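Local coordinates for protein nodulation fucosyltransferase NodZ (Bradyrhizobium sp., PDB 2HHC) that belongs to the NodZ family of nodulation glycosyltransferases, placed in the GT-B clan, whose members are built from two Rossmann-like domains, at residues A[68-71]-A[72-76]; A[26-29]-A[30-33]; A[50-53]-A[54-57]. One frame throughout, in Å; residues are numbered along the deposited sequence.

Overall arrangement
From the N terminus, interaction 2 (26-33) comes first, at the C-terminal end of helix 15-32. Interaction 3 (50-57) follows strand 35-39 and leads into the short helix 54-57, and interaction 1 (68-76) runs from strand 67-70 into a 3-10 turn. Each joins adjoining segments and closes a local turn, so the three stand in series, neither nested nor crossing. Interactions 1 and 3, with centres about 10 Å apart, touch: Asp73 OD2 with Asn52 N and Asn76 ND2 with Phe50 O, both hydrogen bonds. Interaction 2 lies apart, its centre about 17 Å from that of interaction 1, and belongs to the helix connecting strands 6-10 and 35-39.

Interaction 1: A[68-71]-A[72-76]; sequences PVIC and DDRVN
Ile70 and Arg74 meet with their side chains crossing at about a right angle, the CG2 methyl of Ile70 placed over one face of the guanidinium group. That methyl stands 3.8 Å above the guanidinium plane, displaced toward its rim, and lies 4.0 Å from Arg74 NH2. Ile70 CG2 is directed there by its anti relation to the backbone N, while the arginine chain bends at chi3 (-71°) and swings its head back over the end of the strand. The edge of the same group is turned to Asp72, whose carboxylate it grips side-on with two nitrogens. Arg74 NE donates to the syn lone pair of Asp72 OD1 at 3.0 Å, close to the guanidinium plane and nearly straight (165°), in a salt bridge. Arg74 NH2 reaches Asp72 OD2 at 3.2 Å from above the carboxylate plane. Asp72 OD1 also takes the backbone N of Arg74 at 3.0 Å, again from above the plane, which defines an Asx turn at the point where strand 67-70 gives way to the 3-10 segment 73-76. One oxygen thus serves two donors, and the arginine is held by both its backbone and its side chain, which probably limits rotation of the carboxylate. Water 1 accepts from Arg74 NH2 at 2.9 Å and donates to Val69 O at 2.8 Å, tying the guanidinium edge to the strand backbone. Strand 67-70 pairs with the parallel strand 35-39, Ile70 bonding to Leu36 and Ile38, and beyond the strand Asp72 O accepts from Asn52 ND2.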
ATOM      1  N   PRO A  68       4.242   5.255 -20.259  1.00 30.91           N
ATOM      2  CA  PRO A  68       3.160   6.239 -20.252  1.00 30.88           C
ATOM      3  C   PRO A  68       2.055   5.833 -19.289  1.00 29.83           C
ATOM      4  O   PRO A  68       1.740   4.638 -19.123  1.00 29.92           O
ATOM      5  CB  PRO A  68       2.624   6.183 -21.702  1.00 29.88           C
ATOM      6  CG  PRO A  68       3.614   5.443 -22.463  1.00 32.85           C
ATOM      7  CD  PRO A  68       4.332   4.545 -21.548  1.00 32.36           C
ATOM      8  N   VAL A  69       1.423   6.808 -18.635  1.00 29.07           N
ATOM      9  CA  VAL A  69       0.406   6.567 -17.601  1.00 30.40           C
ATOM     10  C   VAL A  69      -0.820   7.420 -17.835  1.00 29.35           C
ATOM     11  O   VAL A  69      -0.712   8.593 -18.113  1.00 30.25           O
ATOM     12  CB  VAL A  69       0.958   6.880 -16.208  1.00 29.46           C
ATOM     13  CG1 VAL A  69      -0.103   6.760 -15.125  1.00 31.13           C
ATOM     14  CG2 VAL A  69       2.132   5.984 -15.904  1.00 29.83           C
ATOM     15  N   ILE A  70      -1.981   6.782 -17.687  1.00 29.73           N
ATOM     16  CA  ILE A  70      -3.294   7.431 -17.594  1.00 29.75           C
ATOM     17  C   ILE A  70      -3.794   7.190 -16.187  1.00 30.23           C
ATOM     18  O   ILE A  70      -4.029   6.053 -15.796  1.00 31.07           O
ATOM     19  CB  ILE A  70      -4.270   6.862 -18.606  1.00 30.24           C
ATOM     20  CG1 ILE A  70      -3.773   7.114 -20.042  1.00 30.62           C
ATOM     21  CG2 ILE A  70      -5.637   7.519 -18.446  1.00 30.73           C
ATOM     22  CD1 ILE A  70      -4.467   6.323 -21.124  1.00 31.70           C
ATOM     23  N   CYS A  71      -4.007   8.251 -15.414  1.00 30.85           N
ATOM     24  CA  CYS A  71      -4.319   8.119 -13.992  1.00 29.89           C
ATOM     25  C   CYS A  71      -5.563   8.853 -13.512  1.00 31.49           C
ATOM     26  O   CYS A  71      -5.748   9.001 -12.280  1.00 32.01           O
ATOM     27  CB  CYS A  71      -3.166   8.746 -13.171  1.00 30.21           C
ATOM     28  SG  CYS A  71      -3.077  10.551 -13.205  1.00 30.04           S
ATOM     29  N   ASP A  72      -6.446   9.254 -14.416  1.00 29.98           N
ATOM     30  CA  ASP A  72      -7.464  10.184 -14.067  1.00 29.90           C
ATOM     31  C   ASP A  72      -8.843   9.841 -14.612  1.00 30.04           C
ATOM     32  O   ASP A  72      -9.092   8.661 -14.870  1.00 29.66           O
ATOM     33  CB  ASP A  72      -7.001  11.553 -14.468  1.00 30.39           C
ATOM     34  CG  ASP A  72      -6.768  11.699 -15.977  1.00 31.55           C
ATOM     35  OD1 ASP A  72      -7.311  10.892 -16.759  1.00 31.46           O
ATOM     36  OD2 ASP A  72      -6.044  12.646 -16.377  1.00 35.84           O
ATOM     37  N   ASP A  73      -9.745  10.790 -14.745  1.00 31.52           N
ATOM     38  CA  ASP A  73     -11.097  10.455 -15.161  1.00 31.16           C
ATOM     39  C   ASP A  73     -11.239  10.056 -16.627  1.00 30.08           C
ATOM     40  O   ASP A  73     -12.318   9.671 -17.059  1.00 29.10           O
ATOM     41  CB  ASP A  73     -12.150  11.444 -14.646  0.65 32.71           C
ATOM     42  CG  ASP A  73     -12.507  11.272 -13.084  0.65 34.90           C
ATOM     43  OD1 ASP A  73     -13.108  12.253 -12.595  0.65 41.31           O
ATOM     44  OD2 ASP A  73     -12.288  10.219 -12.380  0.65 33.31           O
ATOM     45  N   ARG A  74     -10.166  10.103 -17.407  1.00 30.66           N
ATOM     46  CA  ARG A  74     -10.203   9.551 -18.759  1.00 31.04           C
ATOM     47  C   ARG A  74     -10.584   8.062 -18.747  1.00 30.96           C
ATOM     48  O   ARG A  74     -11.094   7.564 -19.747  1.00 31.46           O
ATOM     49  CB  ARG A  74      -8.879   9.763 -19.474  1.00 31.37           C
ATOM     50  CG  ARG A  74      -8.701  11.166 -19.916  1.00 29.98           C
ATOM     51  CD  ARG A  74      -7.310  11.409 -20.568  1.00 31.66           C
ATOM     52  NE  ARG A  74      -6.309  11.360 -19.524  1.00 35.08           N
ATOM     53  CZ  ARG A  74      -4.996  11.300 -19.695  1.00 37.31           C
ATOM     54  NH1 ARG A  74      -4.489  11.240 -20.902  1.00 39.39           N
ATOM     55  NH2 ARG A  74      -4.212  11.285 -18.621  1.00 37.68           N
ATOM     56  N   VAL A  75     -10.410   7.363 -17.639  1.00 31.23           N
ATOM     57  CA  VAL A  75     -10.925   5.981 -17.567  1.00 30.65           C
ATOM     58  C   VAL A  75     -12.439   5.885 -17.870  1.00 31.48           C
ATOM     59  O   VAL A  75     -12.927   4.828 -18.273  1.00 31.87           O
ATOM     60  CB  VAL A  75     -10.554   5.323 -16.220  1.00 31.54           C
ATOM     61  CG1 VAL A  75      -9.059   5.237 -16.086  1.00 32.61           C
ATOM     62  CG2 VAL A  75     -11.205   6.016 -15.039  1.00 31.99           C
ATOM     63  N   ASN A  76     -13.180   6.965 -17.645  1.00 30.80           N
ATOM     64  CA  ASN A  76     -14.615   7.021 -17.905  1.00 31.62           C
ATOM     65  C   ASN A  76     -14.951   7.487 -19.317  1.00 33.54           C
ATOM     66  O   ASN A  76     -16.137   7.542 -19.686  1.00 35.74           O
ATOM     67  CB  ASN A  76     -15.287   7.949 -16.911  1.00 30.53           C
ATOM     68  CG  ASN A  76     -15.334   7.379 -15.528  1.00 30.68           C
ATOM     69  OD1 ASN A  76     -15.456   6.171 -15.355  1.00 30.74           O
ATOM     70  ND2 ASN A  76     -15.136   8.222 -14.516  1.00 33.63           N
TER
HETATM   71  O   HOH W   1      -1.630  10.619 -19.841  1.00 35.87           O

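Interaction 2: A[26-29]-A[30-33]; sequences WSYA and QRTG
Trp26 and Tyr28 each present a ring face to the residue four positions on. Over the Trp26 indole lies Gln30 CB, 4.3 Å from the centroid of the six-membered ring and 17° off its normal, a CH-pi contact. The rest of the glutamine runs beside the indole in the same direction, although its amide end is less certain because Gln30 has two conformers. Over one face of the Tyr28 ring sits Thr32 CG2, 3.9 Å from the centroid and 20° off the normal, the second CH-pi contact. Arg31 NH1 comes to the edge of this ring, near its plane, 3.6 Å from Tyr28 CE1. The ring and guanidinium planes are 81° apart, and Tyr28 CE1 lies over one face of the guanidinium group: the ring approaches it edge-on.

Thr32 also acts through its hydroxyl. Thr32 OG1 stands between the backbone N and the carbonyl carbon and donates to Tyr28 O at 2.8 Å, while Thr32 N donates to the same oxygen at 3.0 Å. The two donors arrive from opposite faces of the carbonyl plane. Gln30 N to Trp26 O (2.9 Å) and Arg31 N to Ser27 O (3.0 Å) continue the helical bonding, and Gly33, at positive phi, closes it in a Schellman motif.

The turn belongs to the crossover helix of the beta-alpha-beta unit formed by strand 6-10, helix 15-32 and strand 35-39. Trp26 NE1 bonds to Ile64 O and its ring packs on helix 138-147, Tyr28 OH accepts from Ser121 N, and Ala29 rests on Val7 of strand 6-10 and Val67 of strand 67-70.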
ATOM      1  N   TRP A  26       2.785  -2.060 -13.437  1.00 31.05           N
ATOM      2  CA  TRP A  26       3.796  -1.191 -14.051  1.00 31.28           C
ATOM      3  C   TRP A  26       4.897  -2.060 -14.688  1.00 31.03           C
ATOM      4  O   TRP A  26       5.372  -1.821 -15.790  1.00 31.80           O
ATOM      5  CB  TRP A  26       4.373  -0.190 -12.990  1.00 32.10           C
ATOM      6  CG  TRP A  26       5.514   0.592 -13.610  1.00 31.17           C
ATOM      7  CD1 TRP A  26       5.436   1.736 -14.336  1.00 32.25           C
ATOM      8  CD2 TRP A  26       6.884   0.187 -13.636  1.00 31.13           C
ATOM      9  NE1 TRP A  26       6.676   2.091 -14.765  1.00 32.15           N
ATOM     10  CE2 TRP A  26       7.582   1.125 -14.409  1.00 31.65           C
ATOM     11  CE3 TRP A  26       7.580  -0.905 -13.072  1.00 32.14           C
ATOM     12  CZ2 TRP A  26       8.959   1.031 -14.620  1.00 33.25           C
ATOM     13  CZ3 TRP A  26       8.922  -1.019 -13.298  1.00 34.76           C
ATOM     14  CH2 TRP A  26       9.599  -0.075 -14.063  1.00 32.74           C
ATOM     15  N   SER A  27       5.347  -3.071 -13.958  1.00 31.21           N
ATOM     16  CA  SER A  27       6.454  -3.873 -14.398  1.00 31.71           C
ATOM     17  C   SER A  27       6.079  -4.607 -15.691  1.00 31.93           C
ATOM     18  O   SER A  27       6.874  -4.687 -16.606  1.00 31.70           O
ATOM     19  CB  SER A  27       6.824  -4.859 -13.294  1.00 33.55           C
ATOM     20  OG  SER A  27       7.839  -5.724 -13.744  1.00 38.69           O
ATOM     21  N   TYR A  28       4.861  -5.121 -15.776  1.00 31.16           N
ATOM     22  CA  TYR A  28       4.435  -5.809 -16.997  1.00 30.98           C
ATOM     23  C   TYR A  28       4.265  -4.822 -18.159  1.00 31.25           C
ATOM     24  O   TYR A  28       4.674  -5.128 -19.291  1.00 30.96           O
ATOM     25  CB  TYR A  28       3.163  -6.614 -16.798  1.00 32.36           C
ATOM     26  CG  TYR A  28       2.907  -7.592 -17.901  1.00 31.57           C
ATOM     27  CD1 TYR A  28       3.699  -8.709 -18.043  1.00 34.09           C
ATOM     28  CD2 TYR A  28       1.870  -7.397 -18.824  1.00 33.73           C
ATOM     29  CE1 TYR A  28       3.506  -9.606 -19.058  1.00 32.64           C
ATOM     30  CE2 TYR A  28       1.659  -8.309 -19.866  1.00 32.29           C
ATOM     31  CZ  TYR A  28       2.480  -9.417 -19.962  1.00 32.32           C
ATOM     32  OH  TYR A  28       2.324 -10.374 -20.963  1.00 33.50           O
ATOM     33  N   ALA A  29       3.739  -3.639 -17.874  1.00 30.43           N
ATOM     34  CA  ALA A  29       3.630  -2.573 -18.899  1.00 30.78           C
ATOM     35  C   ALA A  29       5.013  -2.198 -19.441  1.00 30.24           C
ATOM     36  O   ALA A  29       5.208  -1.998 -20.648  1.00 30.04           O
ATOM     37  CB  ALA A  29       2.950  -1.370 -18.334  1.00 31.24           C
ATOM     38  N   GLN A  30       6.002  -2.111 -18.571  1.00 30.96           N
ATOM     39  CA  GLN A  30       7.343  -1.757 -18.998  1.00 31.44           C
ATOM     40  C   GLN A  30       7.918  -2.857 -19.887  1.00 31.51           C
ATOM     41  O   GLN A  30       8.477  -2.604 -20.957  1.00 32.36           O
ATOM     42  CB  GLN A  30       8.355  -1.422 -17.851  0.50 31.90           C
ATOM     43  CG  GLN A  30       9.637  -0.699 -18.412  0.50 32.43           C
ATOM     44  CD  GLN A  30      10.894  -0.560 -17.482  0.50 32.50           C
ATOM     45  OE1 GLN A  30      11.730   0.375 -17.648  0.50 35.36           O
ATOM     46  NE2 GLN A  30      11.049  -1.491 -16.570  0.50 31.03           N
ATOM     47  N   ARG A  31       7.742  -4.100 -19.460  1.00 32.04           N
ATOM     48  CA  ARG A  31       8.378  -5.234 -20.138  1.00 32.92           C
ATOM     49  C   ARG A  31       7.800  -5.343 -21.553  1.00 31.60           C
ATOM     50  O   ARG A  31       8.509  -5.681 -22.500  1.00 32.95           O
ATOM     51  CB  ARG A  31       8.105  -6.515 -19.327  1.00 32.76           C
ATOM     52  CG  ARG A  31       8.713  -7.805 -19.859  1.00 36.60           C
ATOM     53  CD  ARG A  31       8.015  -9.059 -19.263  1.00 39.95           C
ATOM     54  NE  ARG A  31       7.746 -10.020 -20.323  1.00 45.81           N
ATOM     55  CZ  ARG A  31       7.048 -11.153 -20.190  1.00 47.99           C
ATOM     56  NH1 ARG A  31       6.563 -11.530 -19.011  1.00 48.94           N
ATOM     57  NH2 ARG A  31       6.865 -11.925 -21.254  1.00 48.81           N
ATOM     58  N   THR A  32       6.495  -5.049 -21.683  1.00 31.16           N
ATOM     59  CA  THR A  32       5.786  -5.347 -22.919  1.00 31.02           C
ATOM     60  C   THR A  32       5.392  -4.151 -23.797  1.00 31.59           C
ATOM     61  O   THR A  32       4.689  -4.334 -24.798  1.00 32.37           O
ATOM     62  CB  THR A  32       4.555  -6.234 -22.705  1.00 30.72           C
ATOM     63  OG1 THR A  32       3.613  -5.551 -21.883  1.00 31.39           O
ATOM     64  CG2 THR A  32       4.912  -7.582 -22.056  1.00 32.17           C
ATOM     65  N   GLY A  33       5.812  -2.943 -23.425  1.00 30.77           N
ATOM     66  CA  GLY A  33       5.566  -1.761 -24.237  1.00 30.78           C
ATOM     67  C   GLY A  33       4.117  -1.352 -24.234  1.00 31.27           C
ATOM     68  O   GLY A  33       3.573  -0.980 -25.278  1.00 32.26           O
TER

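Interaction 3: A[50-53]-A[54-57]; sequences FSNA and FPAF
Ala53 O accepts from Ala56 N at 3.0 Å, an i to i+3 bond in the turn that leads into the weakly bonded helix about 54-57. The bond is bent (140°), its donor well above the carbonyl plane. A longer bond comes from Phe54 N to Asn52 OD1, weak at 3.4 Å though nearly straight (169°). With CG anti to the backbone N (chi1 -168°), the Asn52 side chain lies alongside that of Phe54 and points the same way. This is a capping bond ahead of the helix, and it is not the main one for the buried amide: OD1 accepts from Trp40 N, while ND2 donates to Ile38 O, fixing the cap to the end of strand 35-39. Two ring carbons make van der Waals contacts with carbonyl oxygens. Pro55 CD lies 3.2 Å from Asn52 O, and Ala53 O lies oblique to the Phe57 ring, 3.4 Å from Phe57 CD2. Ala56 CB sits over one face of the Phe57 ring, 3.9 Å above its plane, and Ala53 CB makes an apolar contact with Phe57 CE2 at 4.4 Å. Farther out, Phe57 meets Phe15 edge-to-face and packs on Ile261 and Leu268 of helix 258-274, while Phe54 meets Trp40 edge-to-face.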
ATOM      1  N   PHE A  50     -17.755   6.097  -9.401  1.00 33.34           N
ATOM      2  CA  PHE A  50     -17.130   6.177 -10.720  1.00 33.24           C
ATOM      3  C   PHE A  50     -15.990   7.192 -10.784  1.00 33.97           C
ATOM      4  O   PHE A  50     -15.374   7.367 -11.823  1.00 34.82           O
ATOM      5  CB  PHE A  50     -18.152   6.430 -11.808  1.00 32.81           C
ATOM      6  CG  PHE A  50     -19.388   5.577 -11.670  1.00 32.80           C
ATOM      7  CD1 PHE A  50     -19.288   4.199 -11.632  1.00 36.05           C
ATOM      8  CD2 PHE A  50     -20.612   6.167 -11.546  1.00 36.41           C
ATOM      9  CE1 PHE A  50     -20.438   3.425 -11.512  1.00 34.66           C
ATOM     10  CE2 PHE A  50     -21.752   5.383 -11.402  1.00 34.03           C
ATOM     11  CZ  PHE A  50     -21.620   4.001 -11.380  1.00 34.17           C
ATOM     12  N   SER A  51     -15.667   7.821  -9.664  1.00 32.71           N
ATOM     13  CA  SER A  51     -14.579   8.780  -9.612  1.00 31.96           C
ATOM     14  C   SER A  51     -13.275   8.026  -9.434  1.00 31.61           C
ATOM     15  O   SER A  51     -13.167   7.162  -8.520  1.00 32.56           O
ATOM     16  CB  SER A  51     -14.797   9.693  -8.410  1.00 33.00           C
ATOM     17  OG  SER A  51     -13.749  10.600  -8.301  1.00 37.83           O
ATOM     18  N   ASN A  52     -12.248   8.322 -10.254  1.00 30.64           N
ATOM     19  CA  ASN A  52     -10.983   7.654 -10.074  1.00 30.29           C
ATOM     20  C   ASN A  52     -10.287   8.246  -8.861  1.00 30.75           C
ATOM     21  O   ASN A  52     -10.048   9.436  -8.857  1.00 32.09           O
ATOM     22  CB  ASN A  52     -10.145   7.850 -11.342  1.00 30.44           C
ATOM     23  CG  ASN A  52      -8.915   6.971 -11.411  1.00 31.09           C
ATOM     24  OD1 ASN A  52      -8.511   6.392 -10.410  1.00 31.43           O
ATOM     25  ND2 ASN A  52      -8.319   6.858 -12.590  1.00 30.22           N
ATOM     26  N   ALA A  53     -10.057   7.445  -7.832  1.00 30.30           N
ATOM     27  CA  ALA A  53      -9.515   7.966  -6.578  1.00 29.60           C
ATOM     28  C   ALA A  53      -8.073   8.396  -6.669  1.00 30.35           C
ATOM     29  O   ALA A  53      -7.608   9.140  -5.801  1.00 30.05           O
ATOM     30  CB  ALA A  53      -9.643   6.920  -5.491  1.00 31.76           C
ATOM     31  N   PHE A  54      -7.323   7.931  -7.658  1.00 30.42           N
ATOM     32  CA  PHE A  54      -5.876   8.240  -7.660  1.00 30.43           C
ATOM     33  C   PHE A  54      -5.606   9.765  -7.511  1.00 30.16           C
ATOM     34  O   PHE A  54      -4.797  10.173  -6.652  1.00 30.09           O
ATOM     35  CB  PHE A  54      -5.141   7.592  -8.847  1.00 30.62           C
ATOM     36  CG  PHE A  54      -3.674   7.819  -8.836  1.00 31.99           C
ATOM     37  CD1 PHE A  54      -2.810   6.988  -8.146  1.00 31.64           C
ATOM     38  CD2 PHE A  54      -3.167   8.887  -9.514  1.00 31.89           C
ATOM     39  CE1 PHE A  54      -1.420   7.261  -8.197  1.00 31.50           C
ATOM     40  CE2 PHE A  54      -1.789   9.188  -9.549  1.00 30.57           C
ATOM     41  CZ  PHE A  54      -0.931   8.312  -8.877  1.00 31.07           C
ATOM     42  N   PRO A  55      -6.210  10.655  -8.342  1.00 29.79           N
ATOM     43  CA  PRO A  55      -5.969  12.087  -8.192  1.00 29.10           C
ATOM     44  C   PRO A  55      -6.466  12.766  -6.924  1.00 28.67           C
ATOM     45  O   PRO A  55      -6.165  13.891  -6.676  1.00 29.98           O
ATOM     46  CB  PRO A  55      -6.665  12.697  -9.419  1.00 30.35           C
ATOM     47  CG  PRO A  55      -6.898  11.553 -10.340  1.00 30.85           C
ATOM     48  CD  PRO A  55      -7.040  10.355  -9.513  1.00 30.11           C
ATOM     49  N   ALA A  56      -7.281  12.061  -6.159  1.00 29.69           N
ATOM     50  CA  ALA A  56      -7.715  12.592  -4.893  1.00 28.23           C
ATOM     51  C   ALA A  56      -6.574  12.578  -3.856  1.00 28.83           C
ATOM     52  O   ALA A  56      -6.614  13.345  -2.919  1.00 29.30           O
ATOM     53  CB  ALA A  56      -8.953  11.836  -4.379  1.00 30.73           C
ATOM     54  N   PHE A  57      -5.573  11.711  -4.069  1.00 27.72           N
ATOM     55  CA  PHE A  57      -4.496  11.564  -3.128  1.00 28.20           C
ATOM     56  C   PHE A  57      -3.107  11.869  -3.668  1.00 27.73           C
ATOM     57  O   PHE A  57      -2.224  12.247  -2.899  1.00 28.62           O
ATOM     58  CB  PHE A  57      -4.531  10.130  -2.566  1.00 29.40           C
ATOM     59  CG  PHE A  57      -5.846   9.823  -1.854  1.00 29.37           C
ATOM     60  CD1 PHE A  57      -6.167  10.389  -0.647  1.00 28.77           C
ATOM     61  CD2 PHE A  57      -6.813   9.054  -2.474  1.00 29.48           C
ATOM     62  CE1 PHE A  57      -7.399  10.161  -0.056  1.00 28.74           C
ATOM     63  CE2 PHE A  57      -8.059   8.816  -1.888  1.00 30.73           C
ATOM     64  CZ  PHE A  57      -8.341   9.349  -0.676  1.00 28.82           C
TER